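Local coordinates for protein cysteine protease-like VirA (Shigella flexneri, PDB 3EB8) that is a secreted virulence effector that promotes bacterial entry into epithelial cells and spread within and between them, its assigned tubulin-cleaving protease activity being disputed, at residues Phe137-Tyr145 with Ile179-Leu189. Residues are numbered along the deposited sequence; the frame is centred on the assembly and turned at random.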
loop_
_atom_site.group_PDB
_atom_site.type_symbol
_atom_site.label_atom_id
_atom_site.label_comp_id
_atom_site.label_asym_id
_atom_site.label_seq_id
_atom_site.Cartn_x
_atom_site.Cartn_y
_atom_site.Cartn_z
ATOM N N PHE A 137 7.940 13.921 -8.854
ATOM C CA PHE A 137 8.566 13.877 -7.531
ATOM C C PHE A 137 9.093 15.228 -7.066
ATOM O O PHE A 137 9.835 15.303 -6.089
ATOM C CB PHE A 137 9.683 12.824 -7.466
ATOM C CG PHE A 137 9.187 11.418 -7.590
ATOM C CD1 PHE A 137 9.171 10.775 -8.828
ATOM C CD2 PHE A 137 8.718 10.734 -6.469
ATOM C CE1 PHE A 137 8.685 9.472 -8.945
ATOM C CE2 PHE A 137 8.238 9.430 -6.576
ATOM C CZ PHE A 137 8.211 8.804 -7.810
ATOM N N ASN A 138 8.710 16.299 -7.755
ATOM C CA ASN A 138 9.116 17.635 -7.330
ATOM C C ASN A 138 8.787 17.927 -5.861
ATOM O O ASN A 138 9.589 18.521 -5.146
ATOM C CB ASN A 138 8.491 18.717 -8.219
ATOM C CG ASN A 138 9.412 19.153 -9.346
ATOM O OD1 ASN A 138 10.407 18.483 -9.655
ATOM N ND2 ASN A 138 9.084 20.282 -9.977
ATOM N N SER A 139 7.612 17.509 -5.409
ATOM C CA SER A 139 7.173 17.884 -4.076
ATOM C C SER A 139 7.540 16.869 -2.995
ATOM O O SER A 139 7.102 17.011 -1.850
ATOM C CB SER A 139 5.667 18.133 -4.063
ATOM O OG SER A 139 4.955 16.946 -4.339
ATOM N N VAL A 140 8.360 15.875 -3.346
ATOM C CA VAL A 140 8.573 14.728 -2.472
ATOM C C VAL A 140 9.106 15.068 -1.074
ATOM O O VAL A 140 8.619 14.519 -0.092
ATOM C CB VAL A 140 9.439 13.633 -3.139
ATOM C CG1 VAL A 140 10.845 14.106 -3.325
ATOM C CG2 VAL A 140 9.422 12.372 -2.302
ATOM N N TRP A 141 10.088 15.962 -0.977
ATOM C CA TRP A 141 10.616 16.362 0.334
ATOM C C TRP A 141 9.546 17.011 1.228
ATOM O O TRP A 141 9.453 16.699 2.411
ATOM C CB TRP A 141 11.801 17.333 0.220
ATOM C CG TRP A 141 12.984 16.883 -0.598
ATOM C CD1 TRP A 141 13.883 17.692 -1.235
ATOM C CD2 TRP A 141 13.409 15.535 -0.851
ATOM N NE1 TRP A 141 14.833 16.936 -1.873
ATOM C CE2 TRP A 141 14.561 15.610 -1.664
ATOM C CE3 TRP A 141 12.920 14.276 -0.485
ATOM C CZ2 TRP A 141 15.236 14.472 -2.111
ATOM C CZ3 TRP A 141 13.593 13.140 -0.932
ATOM C CH2 TRP A 141 14.735 13.248 -1.738
ATOM N N HIS A 142 8.753 17.923 0.671
ATOM C CA HIS A 142 7.709 18.583 1.455
ATOM C C HIS A 142 6.588 17.608 1.786
ATOM O O HIS A 142 5.989 17.683 2.856
ATOM C CB HIS A 142 7.148 19.810 0.722
ATOM C CG HIS A 142 8.168 20.873 0.461
ATOM N ND1 HIS A 142 9.286 20.661 -0.318
ATOM C CD2 HIS A 142 8.238 22.161 0.875
ATOM C CE1 HIS A 142 10.003 21.769 -0.370
ATOM N NE2 HIS A 142 9.389 22.694 0.345
ATOM N N ASP A 143 6.317 16.693 0.861
ATOM C CA ASP A 143 5.343 15.633 1.080
ATOM C C ASP A 143 5.689 14.751 2.296
ATOM O O ASP A 143 4.853 14.531 3.165
ATOM C CB ASP A 143 5.176 14.793 -0.191
ATOM C CG ASP A 143 4.536 15.582 -1.318
ATOM O OD1 ASP A 143 3.894 16.613 -1.013
ATOM O OD2 ASP A 143 4.671 15.188 -2.502
ATOM N N ILE A 144 6.915 14.253 2.384
ATOM C CA ILE A 144 7.259 13.442 3.562
ATOM C C ILE A 144 7.273 14.295 4.845
ATOM O O ILE A 144 6.718 13.904 5.865
ATOM C CB ILE A 144 8.563 12.624 3.379
ATOM C CG1 ILE A 144 8.727 11.619 4.524
ATOM C CG2 ILE A 144 9.755 13.537 3.259
ATOM C CD1 ILE A 144 9.805 10.552 4.291
ATOM N N TYR A 145 7.867 15.479 4.779
ATOM C CA TYR A 145 7.862 16.382 5.914
ATOM C C TYR A 145 6.439 16.575 6.475
ATOM O O TYR A 145 6.173 16.273 7.640
ATOM C CB TYR A 145 8.473 17.740 5.548
ATOM C CG TYR A 145 8.503 18.698 6.717
ATOM C CD1 TYR A 145 9.427 18.540 7.730
ATOM C CD2 TYR A 145 7.579 19.724 6.830
ATOM C CE1 TYR A 145 9.454 19.385 8.810
ATOM C CE2 TYR A 145 7.595 20.588 7.909
ATOM C CZ TYR A 145 8.539 20.414 8.900
ATOM O OH TYR A 145 8.576 21.264 9.991
ATOM N N ILE A 179 15.500 17.255 5.684
ATOM C CA ILE A 179 14.168 17.476 5.141
ATOM C C ILE A 179 13.332 18.321 6.112
ATOM O O ILE A 179 12.953 17.862 7.197
ATOM C CB ILE A 179 13.443 16.145 4.811
ATOM C CG1 ILE A 179 14.200 15.365 3.723
ATOM C CG2 ILE A 179 12.021 16.424 4.381
ATOM C CD1 ILE A 179 13.681 13.949 3.464
ATOM N N ASN A 180 13.075 19.568 5.724
ATOM C CA ASN A 180 12.142 20.419 6.458
ATOM C C ASN A 180 11.214 21.203 5.537
ATOM O O ASN A 180 11.046 20.857 4.360
ATOM C CB ASN A 180 12.864 21.347 7.443
ATOM C CG ASN A 180 13.890 22.227 6.771
ATOM O OD1 ASN A 180 13.630 22.819 5.721
ATOM N ND2 ASN A 180 15.068 22.325 7.380
ATOM N N GLU A 181 10.620 22.261 6.080
ATOM C CA GLU A 181 9.555 22.973 5.387
ATOM C C GLU A 181 10.079 23.844 4.258
ATOM O O GLU A 181 9.328 24.198 3.347
ATOM C CB GLU A 181 8.712 23.797 6.367
ATOM C CG GLU A 181 9.470 24.897 7.105
ATOM C CD GLU A 181 10.009 24.472 8.469
ATOM O OE1 GLU A 181 10.306 23.269 8.664
ATOM O OE2 GLU A 181 10.147 25.359 9.343
ATOM N N PHE A 182 11.364 24.183 4.306
ATOM C CA PHE A 182 11.973 24.945 3.211
ATOM C C PHE A 182 13.299 24.371 2.680
ATOM O O PHE A 182 14.283 25.097 2.544
ATOM C CB PHE A 182 12.125 26.436 3.583
ATOM C CG PHE A 182 12.102 26.717 5.074
ATOM C CD1 PHE A 182 13.060 26.167 5.923
ATOM C CD2 PHE A 182 11.135 27.562 5.619
ATOM C CE1 PHE A 182 13.039 26.438 7.289
ATOM C CE2 PHE A 182 11.110 27.837 6.985
ATOM C CZ PHE A 182 12.062 27.276 7.819
ATOM N N ILE A 183 13.323 23.082 2.349
ATOM C CA ILE A 183 14.578 22.435 1.969
ATOM C C ILE A 183 15.021 22.726 0.541
ATOM O O ILE A 183 16.219 22.717 0.249
ATOM C CB ILE A 183 14.563 20.901 2.218
ATOM C CG1 ILE A 183 15.725 20.219 1.466
ATOM C CG2 ILE A 183 13.207 20.307 1.852
ATOM C CD1 ILE A 183 15.821 18.708 1.689
ATOM N N ASP A 184 14.057 22.997 -0.335
ATOM C CA ASP A 184 14.309 23.176 -1.780
ATOM C C ASP A 184 14.055 21.866 -2.522
ATOM O O ASP A 184 14.763 20.881 -2.339
ATOM C CB ASP A 184 15.711 23.720 -2.104
ATOM C CG ASP A 184 15.913 23.983 -3.610
ATOM O OD1 ASP A 184 15.318 24.947 -4.139
ATOM O OD2 ASP A 184 16.667 23.232 -4.270
ATOM N N SER A 185 13.030 21.895 -3.360
ATOM C CA SER A 185 12.461 20.721 -3.980
ATOM C C SER A 185 13.488 19.934 -4.786
ATOM O O SER A 185 13.474 18.710 -4.782
ATOM C CB SER A 185 11.314 21.155 -4.893
ATOM O OG SER A 185 11.806 21.555 -6.163
ATOM N N LYS A 186 14.371 20.654 -5.474
ATOM C CA LYS A 186 15.346 20.057 -6.386
ATOM C C LYS A 186 16.553 19.461 -5.663
ATOM O O LYS A 186 17.361 18.760 -6.272
ATOM C CB LYS A 186 15.852 21.104 -7.383
ATOM C CG LYS A 186 14.939 21.402 -8.561
ATOM C CD LYS A 186 15.651 22.343 -9.540
ATOM C CE LYS A 186 14.861 22.570 -10.828
ATOM N NZ LYS A 186 15.655 23.324 -11.852
ATOM N N LYS A 187 16.693 19.753 -4.377
ATOM C CA LYS A 187 17.852 19.286 -3.647
ATOM C C LYS A 187 17.997 17.759 -3.682
ATOM O O LYS A 187 17.007 17.006 -3.714
ATOM C CB LYS A 187 17.815 19.784 -2.201
ATOM C CG LYS A 187 19.098 19.523 -1.422
ATOM C CD LYS A 187 19.384 20.659 -0.455
ATOM C CE LYS A 187 20.862 20.747 -0.109
ATOM N NZ LYS A 187 21.238 22.082 0.459
ATOM N N GLU A 188 19.250 17.317 -3.689
ATOM C CA GLU A 188 19.577 15.907 -3.560
ATOM C C GLU A 188 20.116 15.728 -2.157
ATOM O O GLU A 188 21.009 16.467 -1.730
ATOM C CB GLU A 188 20.626 15.482 -4.595
ATOM C CG GLU A 188 21.177 14.070 -4.386
ATOM C CD GLU A 188 22.159 13.642 -5.480
ATOM O OE1 GLU A 188 23.284 13.207 -5.139
ATOM O OE2 GLU A 188 21.801 13.734 -6.680
ATOM N N LEU A 189 19.557 14.763 -1.438
ATOM C CA LEU A 189 19.882 14.570 -0.040
ATOM C C LEU A 189 21.280 14.026 0.101
ATOM O O LEU A 189 21.642 13.064 -0.573
ATOM C CB LEU A 189 18.909 13.585 0.593
ATOM C CG LEU A 189 17.432 13.959 0.602
ATOM C CD1 LEU A 189 16.623 12.886 1.353
ATOM C CD2 LEU A 189 17.252 15.338 1.214
HETATM O O HOH W 1 11.470 17.586 -3.287
#
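W141, on the first turn of helix 140-149, drives its indole into the irregular loop 179-189, which wraps around it and makes a type I beta turn from D184 to K187. The segment lies in the loop between helices 167-176 and 194-204, and from F182 onward belongs to the region assigned to tubulin binding.

Apolar contacts hold the indole from several directions. L189, pointing against the tryptophan side chain, lies over one face of the indole, its CG 3.9 Å from the centroid of the six-membered ring in a CH-pi contact; V140 CG1 lies against the other face, toward the rim. I183 CD1 reaches W141 CD1 at 3.7 Å, while the side chains of I179 and W141 cross at about a right angle, and I179 CG2 also packs on I144 CG2. Beyond the segments, I174 of helix 167-176 touches both I144 and I179.

Farther along the helix, Y145 has CG anti to the backbone N (chi1 -179°), which lays its ring over the N180-E181 peptide. N180 CA makes a second CH-pi contact, 4.0 Å from that ring's centroid.

One direct hydrogen bond and one water join the two segments. W141 NE1 donates to K187 O at 2.8 Å (N-H...O 149°), with the acceptor near the indole plane but the donor 41° out of the carbonyl plane. A water bridges the backbones, accepting from W141 N at 3.1 Å and donating to N138 O at 2.8 Å and S185 O at 2.7 Å.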